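Local coordinates for high affinity transport system protein p37 (Mycoplasma hyorhinis, PDB 3EKI), which binds thiamine diphosphate and probably serves as the extracytoplasmic, membrane-anchored binding component of a high-affinity thiamine transport system, at residues G247-K252 / A287-S292; I219-N224 / E333-T338; N75-F80 / V96-T101; K238-F243 / N268-K273. All coordinates share one frame; numbering follows the deposited sequence.

Interaction 1. Residues G247-K252 / A287-S292; sequences GILHGK and AYKQKS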
loop_
_atom_site.group_PDB
_atom_site.type_symbol
_atom_site.label_atom_id
_atom_site.label_comp_id
_atom_site.label_asym_id
_atom_site.label_seq_id
_atom_site.Cartn_x
_atom_site.Cartn_y
_atom_site.Cartn_z
ATOM N N GLY A 247 1.650 0.816 24.771
ATOM C CA GLY A 247 1.064 1.875 23.965
ATOM C C GLY A 247 1.212 1.592 22.485
ATOM O O GLY A 247 2.332 1.493 21.983
ATOM N N ILE A 248 0.088 1.487 21.776
ATOM C CA ILE A 248 0.112 1.159 20.360
ATOM C C ILE A 248 -0.367 2.307 19.478
ATOM O O ILE A 248 -1.487 2.807 19.626
ATOM C CB ILE A 248 -0.780 -0.064 20.121
ATOM C CG1 ILE A 248 -0.324 -1.322 20.850
ATOM C CG2 ILE A 248 -0.919 -0.325 18.624
ATOM C CD1 ILE A 248 -1.312 -2.468 20.821
ATOM N N LEU A 249 0.486 2.696 18.554
ATOM C CA LEU A 249 0.130 3.630 17.485
ATOM C C LEU A 249 -0.385 2.862 16.278
ATOM O O LEU A 249 0.174 1.825 15.924
ATOM C CB LEU A 249 1.325 4.424 17.020
ATOM C CG LEU A 249 2.075 5.304 17.997
ATOM C CD1 LEU A 249 3.127 6.104 17.232
ATOM C CD2 LEU A 249 1.135 6.238 18.753
ATOM N N HIS A 250 -1.433 3.384 15.646
ATOM C CA HIS A 250 -2.088 2.708 14.554
ATOM C C HIS A 250 -2.660 3.717 13.568
ATOM O O HIS A 250 -2.710 4.904 13.887
ATOM C CB HIS A 250 -3.208 1.837 15.172
ATOM C CG HIS A 250 -4.168 2.661 15.972
ATOM N ND1 HIS A 250 -5.237 3.279 15.345
ATOM C CD2 HIS A 250 -4.268 3.044 17.265
ATOM C CE1 HIS A 250 -5.946 3.974 16.222
ATOM N NE2 HIS A 250 -5.375 3.851 17.420
ATOM N N GLY A 251 -3.118 3.243 12.414
ATOM C CA GLY A 251 -3.852 4.094 11.470
ATOM C C GLY A 251 -5.349 3.985 11.703
ATOM O O GLY A 251 -5.878 3.523 12.728
ATOM N N LYS A 252 -6.115 4.445 10.702
ATOM C CA LYS A 252 -7.567 4.357 10.826
ATOM C C LYS A 252 -8.025 2.914 10.818
ATOM O O LYS A 252 -7.398 2.021 10.239
ATOM C CB LYS A 252 -8.221 5.095 9.649
ATOM C CG LYS A 252 -7.948 6.587 9.623
ATOM C CD LYS A 252 -8.962 7.306 8.731
ATOM C CE LYS A 252 -8.635 8.790 8.614
ATOM N NZ LYS A 252 -8.531 9.229 7.195
ATOM N N ALA A 287 -4.133 3.422 25.881
ATOM C CA ALA A 287 -3.126 2.508 25.340
ATOM C C ALA A 287 -3.037 2.580 23.823
ATOM O O ALA A 287 -2.291 1.836 23.181
ATOM C CB ALA A 287 -3.446 1.097 25.801
ATOM N N TYR A 288 -3.811 3.447 23.195
ATOM C CA TYR A 288 -3.888 3.544 21.753
ATOM C C TYR A 288 -3.901 4.987 21.286
ATOM O O TYR A 288 -4.496 5.840 21.947
ATOM C CB TYR A 288 -5.187 2.907 21.261
ATOM C CG TYR A 288 -5.281 1.424 21.426
ATOM C CD1 TYR A 288 -5.779 0.830 22.575
ATOM C CD2 TYR A 288 -4.850 0.594 20.384
ATOM C CE1 TYR A 288 -5.851 -0.550 22.698
ATOM C CE2 TYR A 288 -4.923 -0.769 20.506
ATOM C CZ TYR A 288 -5.421 -1.341 21.650
ATOM O OH TYR A 288 -5.461 -2.714 21.701
ATOM N N LYS A 289 -3.284 5.240 20.144
ATOM C CA LYS A 289 -3.299 6.567 19.532
ATOM C C LYS A 289 -3.144 6.438 18.024
ATOM O O LYS A 289 -2.398 5.584 17.533
ATOM C CB LYS A 289 -2.195 7.446 20.101
ATOM C CG LYS A 289 -2.279 8.901 19.665
ATOM C CD LYS A 289 -1.108 9.683 20.252
ATOM C CE LYS A 289 -1.403 9.984 21.726
ATOM N NZ LYS A 289 -2.413 11.084 21.793
ATOM N N GLN A 290 -3.871 7.278 17.293
ATOM C CA GLN A 290 -3.797 7.224 15.829
ATOM C C GLN A 290 -2.749 8.203 15.324
ATOM O O GLN A 290 -2.958 9.430 15.321
ATOM C CB GLN A 290 -5.166 7.495 15.181
ATOM C CG GLN A 290 -5.185 7.274 13.675
ATOM C CD GLN A 290 -6.341 7.919 12.945
ATOM O OE1 GLN A 290 -7.489 7.614 13.231
ATOM N NE2 GLN A 290 -6.058 8.816 12.020
ATOM N N LYS A 291 -1.617 7.661 14.911
ATOM C CA LYS A 291 -0.466 8.414 14.450
ATOM C C LYS A 291 0.394 7.539 13.540
ATOM O O LYS A 291 0.399 6.319 13.697
ATOM C CB LYS A 291 0.436 8.894 15.586
ATOM C CG LYS A 291 -0.164 9.743 16.672
ATOM C CD LYS A 291 0.018 11.224 16.455
ATOM C CE LYS A 291 1.470 11.652 16.604
ATOM N NZ LYS A 291 1.620 13.088 16.198
ATOM N N SER A 292 1.138 8.157 12.632
ATOM C CA SER A 292 2.070 7.441 11.776
ATOM C C SER A 292 3.224 6.865 12.583
ATOM O O SER A 292 3.701 7.517 13.504
ATOM C CB SER A 292 2.607 8.393 10.699
ATOM O OG SER A 292 3.585 7.766 9.889
#
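Two short parallel strands, 248-250 and 288-290, pair at one margin of the five-stranded mixed sheet, I248 beside Y288. G247, with positive phi after a helix, sits where a side chain would jam against the preceding carbonyl. I248 N gives its hydrogen to A287 O at 2.8 Å, nearly straight. Strand 288-290 answers through K289 N to I248 O (3.1 Å), and H250 N to K289 O and K291 N to H250 O continue the pattern. On the face shared by I248, Y288 and H250, I248 CD1 packs 4.0 Å from Y288 CE2; the phenol OH reaches on to D280. H250 CG is wedged between backbone N and carbonyl (chi1 57°), turning the imidazole over the neighbouring strand, K289 O and Q290 CA over one ring face. Within its own segment, H250 ND1 donates to G251 O at 2.7 Å. On the opposite sheet face, L249 CD2 rests against K289 CB at 3.8 Å. The ND1 bond fixes the ring's rotation and requires a proton on this nitrogen.

Interaction 2. Residues I219-N224 / E333-T338; sequences IWIKGN and EALIVT
I221 O accepts the backbone hydrogen of E333 N at 2.8 Å, and I221 N donates in return to E333 O. These two bonds make I221 and E333 a hydrogen-bonded antiparallel pair. Further along, I219 O takes L335 N at 2.8 Å while I219 N is held by I336 O at 2.9 Å. L335 and I336 therefore both face I219, a classic beta bulge in which one strand spends an extra residue. Isoleucine, beta-branched and suited to strands, and leucine fit this largely buried place because they need no polar partners: I219 CG2 lies 4.0 Å from L335 CD2, side by side, and I219 CD1 meets I336 CG2 on the same face. I221 crosses L335 at about a right angle, its CG2 4.0 Å from L335 CB. With E333 CG set between backbone N and carbonyl (chi1 63°), the aliphatic stem passes 3.8 Å from I221 CG1 before the carboxylate pairs with K232. Helix 225-236 packs against the side of I221 and L335, whereas helix 170-184 meets A334 and I336; strand 304-308 flanks strand 217-223 across from strand 331-337, an outermost strand of the sheet.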
loop_
_atom_site.group_PDB
_atom_site.type_symbol
_atom_site.label_atom_id
_atom_site.label_comp_id
_atom_site.label_asym_id
_atom_site.label_seq_id
_atom_site.Cartn_x
_atom_site.Cartn_y
_atom_site.Cartn_z
ATOM N N ILE A 219 4.940 -4.428 12.423
ATOM C CA ILE A 219 4.855 -3.904 13.770
ATOM C C ILE A 219 6.264 -3.489 14.228
ATOM O O ILE A 219 7.129 -4.350 14.184
ATOM C CB ILE A 219 4.273 -4.932 14.757
ATOM C CG1 ILE A 219 2.866 -5.388 14.344
ATOM C CG2 ILE A 219 4.283 -4.410 16.184
ATOM C CD1 ILE A 219 2.224 -6.468 15.160
ATOM N N TRP A 220 6.368 -2.250 14.628
ATOM C CA TRP A 220 7.557 -1.649 15.203
ATOM C C TRP A 220 7.457 -1.623 16.722
ATOM O O TRP A 220 6.379 -1.483 17.275
ATOM C CB TRP A 220 7.711 -0.211 14.762
ATOM C CG TRP A 220 7.907 0.076 13.327
ATOM C CD1 TRP A 220 6.925 0.334 12.396
ATOM C CD2 TRP A 220 9.147 0.141 12.609
ATOM N NE1 TRP A 220 7.484 0.559 11.164
ATOM C CE2 TRP A 220 8.849 0.447 11.266
ATOM C CE3 TRP A 220 10.489 -0.023 12.984
ATOM C CZ2 TRP A 220 9.819 0.592 10.284
ATOM C CZ3 TRP A 220 11.440 0.123 11.988
ATOM C CH2 TRP A 220 11.116 0.424 10.662
ATOM N N ILE A 221 8.633 -1.692 17.360
ATOM C CA ILE A 221 8.801 -1.435 18.777
ATOM C C ILE A 221 9.927 -0.430 18.980
ATOM O O ILE A 221 10.824 -0.331 18.150
ATOM C CB ILE A 221 9.026 -2.732 19.561
ATOM C CG1 ILE A 221 10.276 -3.498 19.168
ATOM C CG2 ILE A 221 7.761 -3.613 19.419
ATOM C CD1 ILE A 221 10.590 -4.672 20.088
ATOM N N LYS A 222 9.786 0.319 20.085
ATOM C CA LYS A 222 10.756 1.382 20.368
ATOM C C LYS A 222 11.011 1.452 21.862
ATOM O O LYS A 222 10.053 1.331 22.612
ATOM C CB LYS A 222 10.256 2.727 19.879
ATOM C CG LYS A 222 11.100 3.913 20.271
ATOM C CD LYS A 222 10.435 5.075 20.902
ATOM C CE LYS A 222 9.187 4.895 21.718
ATOM N NZ LYS A 222 8.678 6.139 22.296
ATOM N N GLY A 223 12.259 1.665 22.259
ATOM C CA GLY A 223 12.518 1.981 23.655
ATOM C C GLY A 223 14.011 2.004 23.926
ATOM O O GLY A 223 14.780 1.755 23.003
ATOM N N ASN A 224 14.351 2.256 25.184
ATOM C CA ASN A 224 15.700 1.918 25.635
ATOM C C ASN A 224 15.850 0.411 25.766
ATOM O O ASN A 224 14.908 -0.369 25.559
ATOM C CB ASN A 224 15.966 2.643 26.945
ATOM C CG ASN A 224 15.063 2.227 28.075
ATOM O OD1 ASN A 224 14.458 1.167 28.110
ATOM N ND2 ASN A 224 14.978 3.089 29.091
ATOM N N GLU A 333 12.795 -0.628 16.123
ATOM C CA GLU A 333 13.112 -1.789 15.323
ATOM C C GLU A 333 11.854 -2.573 14.973
ATOM O O GLU A 333 10.834 -2.441 15.649
ATOM C CB GLU A 333 14.098 -2.707 16.056
ATOM C CG GLU A 333 13.566 -3.279 17.348
ATOM C CD GLU A 333 14.648 -3.826 18.275
ATOM O OE1 GLU A 333 14.373 -4.849 18.930
ATOM O OE2 GLU A 333 15.763 -3.286 18.399
ATOM N N ALA A 334 11.965 -3.377 13.933
ATOM C CA ALA A 334 10.878 -4.230 13.517
ATOM C C ALA A 334 10.740 -5.427 14.460
ATOM O O ALA A 334 11.737 -6.086 14.771
ATOM C CB ALA A 334 11.116 -4.706 12.093
ATOM N N LEU A 335 9.510 -5.711 14.856
ATOM C CA LEU A 335 9.194 -6.906 15.629
ATOM C C LEU A 335 8.754 -8.071 14.768
ATOM O O LEU A 335 9.239 -9.205 14.868
ATOM C CB LEU A 335 8.125 -6.544 16.659
ATOM C CG LEU A 335 7.561 -7.725 17.463
ATOM C CD1 LEU A 335 8.581 -8.222 18.449
ATOM C CD2 LEU A 335 6.266 -7.259 18.117
ATOM N N ILE A 336 7.805 -7.816 13.853
ATOM C CA ILE A 336 7.266 -8.839 12.992
ATOM C C ILE A 336 6.540 -8.143 11.832
ATOM O O ILE A 336 6.089 -7.011 12.035
ATOM C CB ILE A 336 6.311 -9.783 13.736
ATOM C CG1 ILE A 336 5.945 -11.065 12.997
ATOM C CG2 ILE A 336 5.064 -9.040 14.189
ATOM C CD1 ILE A 336 5.303 -12.128 13.853
ATOM N N VAL A 337 6.504 -8.795 10.679
ATOM C CA VAL A 337 5.653 -8.258 9.600
ATOM C C VAL A 337 4.324 -9.001 9.599
ATOM O O VAL A 337 4.060 -9.866 10.450
ATOM C CB VAL A 337 6.315 -8.308 8.225
ATOM C CG1 VAL A 337 7.603 -7.469 8.313
ATOM C CG2 VAL A 337 6.594 -9.698 7.717
ATOM N N THR A 338 3.445 -8.699 8.654
ATOM C CA THR A 338 2.148 -9.360 8.613
ATOM C C THR A 338 2.054 -10.327 7.437
ATOM O O THR A 338 2.987 -10.512 6.675
ATOM C CB THR A 338 0.991 -8.357 8.498
ATOM O OG1 THR A 338 0.968 -7.792 7.159
ATOM C CG2 THR A 338 1.120 -7.189 9.465
#

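Interaction 3. Residues N75-F80 / V96-T101; sequences NFKKEF and VDFKVT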
loop_
_atom_site.group_PDB
_atom_site.type_symbol
_atom_site.label_atom_id
_atom_site.label_comp_id
_atom_site.label_asym_id
_atom_site.label_seq_id
_atom_site.Cartn_x
_atom_site.Cartn_y
_atom_site.Cartn_z
ATOM N N ASN A 75 1.019 9.781 -23.257
ATOM C CA ASN A 75 1.516 8.470 -23.615
ATOM C C ASN A 75 0.418 7.413 -23.623
ATOM O O ASN A 75 0.408 6.502 -24.458
ATOM C CB ASN A 75 2.587 8.063 -22.596
ATOM C CG ASN A 75 3.881 8.830 -22.763
ATOM O OD1 ASN A 75 4.071 9.560 -23.725
ATOM N ND2 ASN A 75 4.806 8.671 -21.811
ATOM N N PHE A 76 -0.502 7.535 -22.680
ATOM C CA PHE A 76 -1.601 6.597 -22.555
ATOM C C PHE A 76 -2.542 6.665 -23.757
ATOM O O PHE A 76 -2.889 5.654 -24.359
ATOM C CB PHE A 76 -2.427 6.876 -21.277
ATOM C CG PHE A 76 -3.155 5.648 -20.772
ATOM C CD1 PHE A 76 -4.331 5.220 -21.341
ATOM C CD2 PHE A 76 -2.640 4.919 -19.714
ATOM C CE1 PHE A 76 -4.977 4.083 -20.929
ATOM C CE2 PHE A 76 -3.265 3.772 -19.310
ATOM C CZ PHE A 76 -4.432 3.336 -19.899
ATOM N N LYS A 77 -2.907 7.911 -24.064
ATOM C CA LYS A 77 -3.790 8.094 -25.231
ATOM C C LYS A 77 -3.187 7.556 -26.510
ATOM O O LYS A 77 -3.858 6.914 -27.326
ATOM C CB LYS A 77 -4.109 9.578 -25.353
ATOM C CG LYS A 77 -4.931 10.006 -26.540
ATOM C CD LYS A 77 -5.222 11.507 -26.554
ATOM C CE LYS A 77 -3.984 12.307 -26.933
ATOM N NZ LYS A 77 -4.268 13.753 -27.115
ATOM N N LYS A 78 -1.890 7.817 -26.723
ATOM C CA LYS A 78 -1.282 7.325 -27.956
ATOM C C LYS A 78 -1.214 5.816 -28.041
ATOM O O LYS A 78 -1.494 5.192 -29.065
ATOM C CB LYS A 78 0.118 7.935 -28.130
ATOM C CG LYS A 78 0.200 9.427 -28.209
ATOM C CD LYS A 78 -0.703 10.033 -29.272
ATOM C CE LYS A 78 -0.149 9.740 -30.664
ATOM N NZ LYS A 78 -0.964 10.411 -31.731
ATOM N N GLU A 79 -0.809 5.107 -26.982
ATOM C CA GLU A 79 -0.750 3.658 -26.994
ATOM C C GLU A 79 -2.137 3.036 -27.068
ATOM O O GLU A 79 -2.327 2.084 -27.808
ATOM C CB GLU A 79 -0.011 3.155 -25.748
ATOM C CG GLU A 79 0.069 1.650 -25.578
ATOM C CD GLU A 79 0.838 0.906 -26.648
ATOM O OE1 GLU A 79 1.705 1.544 -27.272
ATOM O OE2 GLU A 79 0.625 -0.298 -26.891
ATOM N N PHE A 80 -3.066 3.603 -26.296
ATOM C CA PHE A 80 -4.428 3.083 -26.308
ATOM C C PHE A 80 -4.949 3.110 -27.755
ATOM O O PHE A 80 -5.557 2.134 -28.170
ATOM C CB PHE A 80 -5.382 3.822 -25.376
ATOM C CG PHE A 80 -6.845 3.437 -25.517
ATOM C CD1 PHE A 80 -7.715 4.047 -26.417
ATOM C CD2 PHE A 80 -7.356 2.418 -24.734
ATOM C CE1 PHE A 80 -9.007 3.643 -26.576
ATOM C CE2 PHE A 80 -8.675 2.028 -24.830
ATOM C CZ PHE A 80 -9.483 2.668 -25.741
ATOM N N VAL A 96 -10.328 7.727 -28.350
ATOM C CA VAL A 96 -10.556 8.076 -26.964
ATOM C C VAL A 96 -9.547 9.097 -26.451
ATOM O O VAL A 96 -8.351 8.962 -26.710
ATOM C CB VAL A 96 -10.488 6.805 -26.101
ATOM C CG1 VAL A 96 -10.770 7.130 -24.652
ATOM C CG2 VAL A 96 -11.515 5.805 -26.636
ATOM N N ASP A 97 -10.059 10.079 -25.734
ATOM C CA ASP A 97 -9.275 11.059 -24.991
ATOM C C ASP A 97 -9.162 10.645 -23.523
ATOM O O ASP A 97 -10.108 10.089 -22.961
ATOM C CB ASP A 97 -9.917 12.442 -25.012
ATOM C CG ASP A 97 -9.037 13.488 -24.354
ATOM O OD1 ASP A 97 -7.809 13.401 -24.564
ATOM O OD2 ASP A 97 -9.552 14.362 -23.634
ATOM N N PHE A 98 -8.022 10.908 -22.894
ATOM C CA PHE A 98 -7.842 10.553 -21.488
ATOM C C PHE A 98 -7.526 11.775 -20.625
ATOM O O PHE A 98 -6.698 12.598 -21.025
ATOM C CB PHE A 98 -6.719 9.531 -21.346
ATOM C CG PHE A 98 -7.102 8.180 -21.941
ATOM C CD1 PHE A 98 -6.933 7.931 -23.293
ATOM C CD2 PHE A 98 -7.627 7.176 -21.116
ATOM C CE1 PHE A 98 -7.281 6.710 -23.839
ATOM C CE2 PHE A 98 -7.960 5.961 -21.653
ATOM C CZ PHE A 98 -7.767 5.712 -23.005
ATOM N N LYS A 99 -8.203 11.819 -19.485
ATOM C CA LYS A 99 -8.179 12.952 -18.575
ATOM C C LYS A 99 -8.013 12.410 -17.148
ATOM O O LYS A 99 -8.176 11.216 -16.977
ATOM C CB LYS A 99 -9.438 13.811 -18.670
ATOM C CG LYS A 99 -9.761 14.299 -20.076
ATOM C CD LYS A 99 -10.967 15.231 -20.010
ATOM C CE LYS A 99 -12.071 14.806 -20.961
ATOM N NZ LYS A 99 -13.359 15.484 -20.619
ATOM N N VAL A 100 -7.710 13.275 -16.195
ATOM C CA VAL A 100 -7.769 12.960 -14.774
ATOM C C VAL A 100 -8.671 13.997 -14.104
ATOM O O VAL A 100 -8.909 15.098 -14.602
ATOM C CB VAL A 100 -6.420 12.918 -14.035
ATOM C CG1 VAL A 100 -5.530 11.814 -14.570
ATOM C CG2 VAL A 100 -5.692 14.258 -14.129
ATOM N N THR A 101 -9.168 13.568 -12.950
ATOM C CA THR A 101 -9.975 14.421 -12.087
ATOM C C THR A 101 -9.473 14.206 -10.655
ATOM O O THR A 101 -9.140 13.055 -10.311
ATOM C CB THR A 101 -11.463 14.143 -12.320
ATOM O OG1 THR A 101 -12.244 15.198 -11.741
ATOM C CG2 THR A 101 -11.913 12.850 -11.651
#
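Aromatic contacts carry most of this meeting of F98, on strand 97-103, with F76 and F80, one turn apart on helix 64-85. F98 points an edge at the face of F80, a T-shaped pair with planes at 70°: F98 CZ stands 3.5 Å from F80 CG, toward the rim of that ring. F76 approaches from a different direction, with its CD1 over the centre of one F98 face; the two planes are inclined at 57°, and F76 CE1 comes 3.6 Å from F98 CE2. Both helix phenylalanines hold CG roughly opposite their backbone N, which carries the rings off the same side of the helix toward the strand.

Segment 97-101 runs roughly antiparallel (151°) to helical segment 75-80, and its strand belongs to the two-stranded parallel sheet with strand 45-51. Helix 64-85 thus lies over that sheet, and large flat rings fill the gap between the segment axes, 7.9 Å apart at closest. F48 and F364 add edge-to-face contacts to F76.

Aliphatic packing completes the layer. V96 CG2 touches F80 CE1 at 3.3 Å, a tight fit, and K77 presents CA and CB to F98 CD1, with K77 CB at 3.9 Å.

Polar contributions are slight. The extended first part of the K77 chain passes V96 O, its CG 3.6 Å away, and the ammonium NZ stays 4.4 Å from D97 OD1, opposite in charge but beyond salt-bridge reach. V96 O itself accepts from N81.

Interaction 4. Residues K238-F243 / N268-K273; sequences KDWNTF and NHFQNK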
loop_
_atom_site.group_PDB
_atom_site.type_symbol
_atom_site.label_atom_id
_atom_site.label_comp_id
_atom_site.label_asym_id
_atom_site.label_seq_id
_atom_site.Cartn_x
_atom_site.Cartn_y
_atom_site.Cartn_z
ATOM N N LYS A 238 3.234 -14.124 25.698
ATOM C CA LYS A 238 1.855 -13.850 25.284
ATOM C C LYS A 238 1.067 -13.105 26.349
ATOM O O LYS A 238 -0.106 -13.320 26.614
ATOM C CB LYS A 238 1.159 -15.124 24.803
ATOM C CG LYS A 238 1.848 -15.739 23.603
ATOM C CD LYS A 238 1.184 -16.976 23.054
ATOM C CE LYS A 238 2.023 -17.618 21.952
ATOM N NZ LYS A 238 1.399 -18.871 21.454
ATOM N N ASP A 239 1.687 -12.121 26.973
ATOM C CA ASP A 239 1.107 -11.241 27.975
ATOM C C ASP A 239 0.613 -9.967 27.275
ATOM O O ASP A 239 1.286 -8.961 27.148
ATOM C CB ASP A 239 2.106 -10.946 29.066
ATOM C CG ASP A 239 1.583 -10.042 30.160
ATOM O OD1 ASP A 239 0.402 -9.619 30.129
ATOM O OD2 ASP A 239 2.407 -9.757 31.070
ATOM N N TRP A 240 -0.620 -10.135 26.795
ATOM C CA TRP A 240 -1.280 -9.097 26.020
ATOM C C TRP A 240 -1.430 -7.831 26.839
ATOM O O TRP A 240 -1.143 -6.737 26.363
ATOM C CB TRP A 240 -2.652 -9.583 25.504
ATOM C CG TRP A 240 -3.433 -8.461 24.875
ATOM C CD1 TRP A 240 -4.617 -7.964 25.337
ATOM C CD2 TRP A 240 -3.095 -7.711 23.696
ATOM N NE1 TRP A 240 -5.041 -6.952 24.520
ATOM C CE2 TRP A 240 -4.136 -6.772 23.518
ATOM C CE3 TRP A 240 -2.045 -7.714 22.778
ATOM C CZ2 TRP A 240 -4.117 -5.871 22.447
ATOM C CZ3 TRP A 240 -2.035 -6.822 21.730
ATOM C CH2 TRP A 240 -3.079 -5.895 21.565
ATOM N N ASN A 241 -1.902 -7.902 28.074
ATOM C CA ASN A 241 -2.087 -6.722 28.893
ATOM C C ASN A 241 -0.817 -5.903 29.001
ATOM O O ASN A 241 -0.826 -4.692 28.786
ATOM C CB ASN A 241 -2.546 -7.156 30.290
ATOM C CG ASN A 241 -2.805 -5.943 31.152
ATOM O OD1 ASN A 241 -3.554 -5.049 30.745
ATOM N ND2 ASN A 241 -2.228 -5.885 32.338
ATOM N N THR A 242 0.279 -6.581 29.288
ATOM C CA THR A 242 1.551 -5.889 29.428
ATOM C C THR A 242 2.030 -5.316 28.097
ATOM O O THR A 242 2.497 -4.164 28.053
ATOM C CB THR A 242 2.619 -6.837 30.005
ATOM O OG1 THR A 242 2.183 -7.241 31.316
ATOM C CG2 THR A 242 3.938 -6.103 30.125
ATOM N N PHE A 243 1.859 -6.143 27.060
ATOM C CA PHE A 243 2.262 -5.707 25.727
ATOM C C PHE A 243 1.506 -4.458 25.280
ATOM O O PHE A 243 2.043 -3.391 24.963
ATOM C CB PHE A 243 2.061 -6.849 24.742
ATOM C CG PHE A 243 2.521 -6.542 23.330
ATOM C CD1 PHE A 243 1.641 -6.063 22.386
ATOM C CD2 PHE A 243 3.846 -6.750 22.975
ATOM C CE1 PHE A 243 2.105 -5.832 21.111
ATOM C CE2 PHE A 243 4.309 -6.507 21.702
ATOM C CZ PHE A 243 3.425 -6.015 20.764
ATOM N N ASN A 268 -3.684 -13.728 16.402
ATOM C CA ASN A 268 -3.141 -15.051 16.191
ATOM C C ASN A 268 -2.038 -15.371 17.203
ATOM O O ASN A 268 -1.830 -16.540 17.537
ATOM C CB ASN A 268 -2.605 -15.203 14.769
ATOM C CG ASN A 268 -3.763 -15.253 13.772
ATOM O OD1 ASN A 268 -4.917 -15.393 14.184
ATOM N ND2 ASN A 268 -3.469 -15.126 12.489
ATOM N N HIS A 269 -1.343 -14.341 17.676
ATOM C CA HIS A 269 -0.260 -14.525 18.635
ATOM C C HIS A 269 -0.790 -14.602 20.063
ATOM O O HIS A 269 -0.564 -15.586 20.767
ATOM C CB HIS A 269 0.760 -13.391 18.514
ATOM C CG HIS A 269 2.033 -13.642 19.260
ATOM N ND1 HIS A 269 2.918 -14.638 18.908
ATOM C CD2 HIS A 269 2.571 -13.027 20.340
ATOM C CE1 HIS A 269 3.946 -14.626 19.738
ATOM N NE2 HIS A 269 3.760 -13.657 20.617
ATOM N N PHE A 270 -1.496 -13.558 20.483
ATOM C CA PHE A 270 -2.053 -13.502 21.830
ATOM C C PHE A 270 -3.453 -14.104 21.877
ATOM O O PHE A 270 -4.389 -13.484 22.383
ATOM C CB PHE A 270 -2.084 -12.059 22.338
ATOM C CG PHE A 270 -0.736 -11.399 22.370
ATOM C CD1 PHE A 270 0.062 -11.475 23.499
ATOM C CD2 PHE A 270 -0.265 -10.701 21.270
ATOM C CE1 PHE A 270 1.303 -10.868 23.532
ATOM C CE2 PHE A 270 0.975 -10.092 21.297
ATOM C CZ PHE A 270 1.760 -10.176 22.429
ATOM N N GLN A 271 -3.592 -15.314 21.346
ATOM C CA GLN A 271 -4.874 -15.998 21.335
ATOM C C GLN A 271 -5.517 -15.943 22.724
ATOM O O GLN A 271 -4.780 -15.953 23.708
ATOM C CB GLN A 271 -4.777 -17.467 20.991
ATOM C CG GLN A 271 -3.946 -17.906 19.810
ATOM C CD GLN A 271 -3.901 -19.436 19.810
ATOM O OE1 GLN A 271 -4.830 -20.102 19.355
ATOM N NE2 GLN A 271 -2.802 -19.948 20.349
ATOM N N ASN A 272 -6.815 -15.873 22.696
ATOM C CA ASN A 272 -7.797 -15.794 23.762
ATOM C C ASN A 272 -7.707 -14.479 24.496
ATOM O O ASN A 272 -8.576 -14.108 25.298
ATOM C CB ASN A 272 -7.680 -17.050 24.651
ATOM C CG ASN A 272 -7.651 -18.308 23.785
ATOM O OD1 ASN A 272 -8.347 -18.427 22.764
ATOM N ND2 ASN A 272 -6.847 -19.310 24.140
ATOM N N LYS A 273 -6.701 -13.626 24.254
ATOM C CA LYS A 273 -6.611 -12.496 25.176
ATOM C C LYS A 273 -7.498 -11.309 24.835
ATOM O O LYS A 273 -7.706 -10.493 25.743
ATOM C CB LYS A 273 -5.158 -12.002 25.254
ATOM C CG LYS A 273 -4.159 -13.050 25.699
ATOM C CD LYS A 273 -4.428 -13.571 27.091
ATOM C CE LYS A 273 -3.159 -14.061 27.758
ATOM N NZ LYS A 273 -2.682 -15.370 27.234
HETATM O O HOH W 1 0.747 -18.286 18.166
#
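K238 meets the second segment first through a water on N268 O, weakly on the lysine side, then at H269, its CG over one imidazole face and its CD 3.2 Å from H269 O. H269 ND1 is hydrogen-bonded to the Y162 hydroxyl and NE2 to W235 O. F270 follows, W240 CE3 over one ring face, 3.8 Å from F270 CD2, and H269 CD2 over the opposite one. F270 CZ lies over the F243 face, 3.8 Å from F243 CG. W240, F243 and F270 form an aromatic cluster, flat apolar rings suiting this buried junction of helix 256-269 with helices 225-236 and 240-245; K238 closes 225-236 in a Schellman motif and D239 N-caps 240-245 by accepting from T242 N. F270 also opens a type II beta turn ending at K273. There the aliphatic stem of K273 slides past W240, K273 CB 3.5 Å from W240 CB, and its NZ makes a weak hydrogen bond to K238 O (3.4 Å) and another to glycerol, probably from the crystallisation liquor.

Interactions 1 and 2 belong to one mixed sheet, at its two outer margins, and both rest on backbone hydrogen bonds, parallel in the first and antiparallel with a bulge in the second. Interaction 2 is buried, whereas interaction 1 is partly buried and its outer strand ends in exposed residues. Interaction 4, likewise only partly buried with Q271 and K273 exposed at its edge, bonds little and depends on aromatic packing between helix ends; it adjoins both sheet contacts, W240 touching Y288 and I248, and F243 touching L335. Interaction 3 shares this aromatic chemistry but is a buried helix-on-sheet contact on the opposite side of the chain's centre, about 40 Å from interaction 1 between centres.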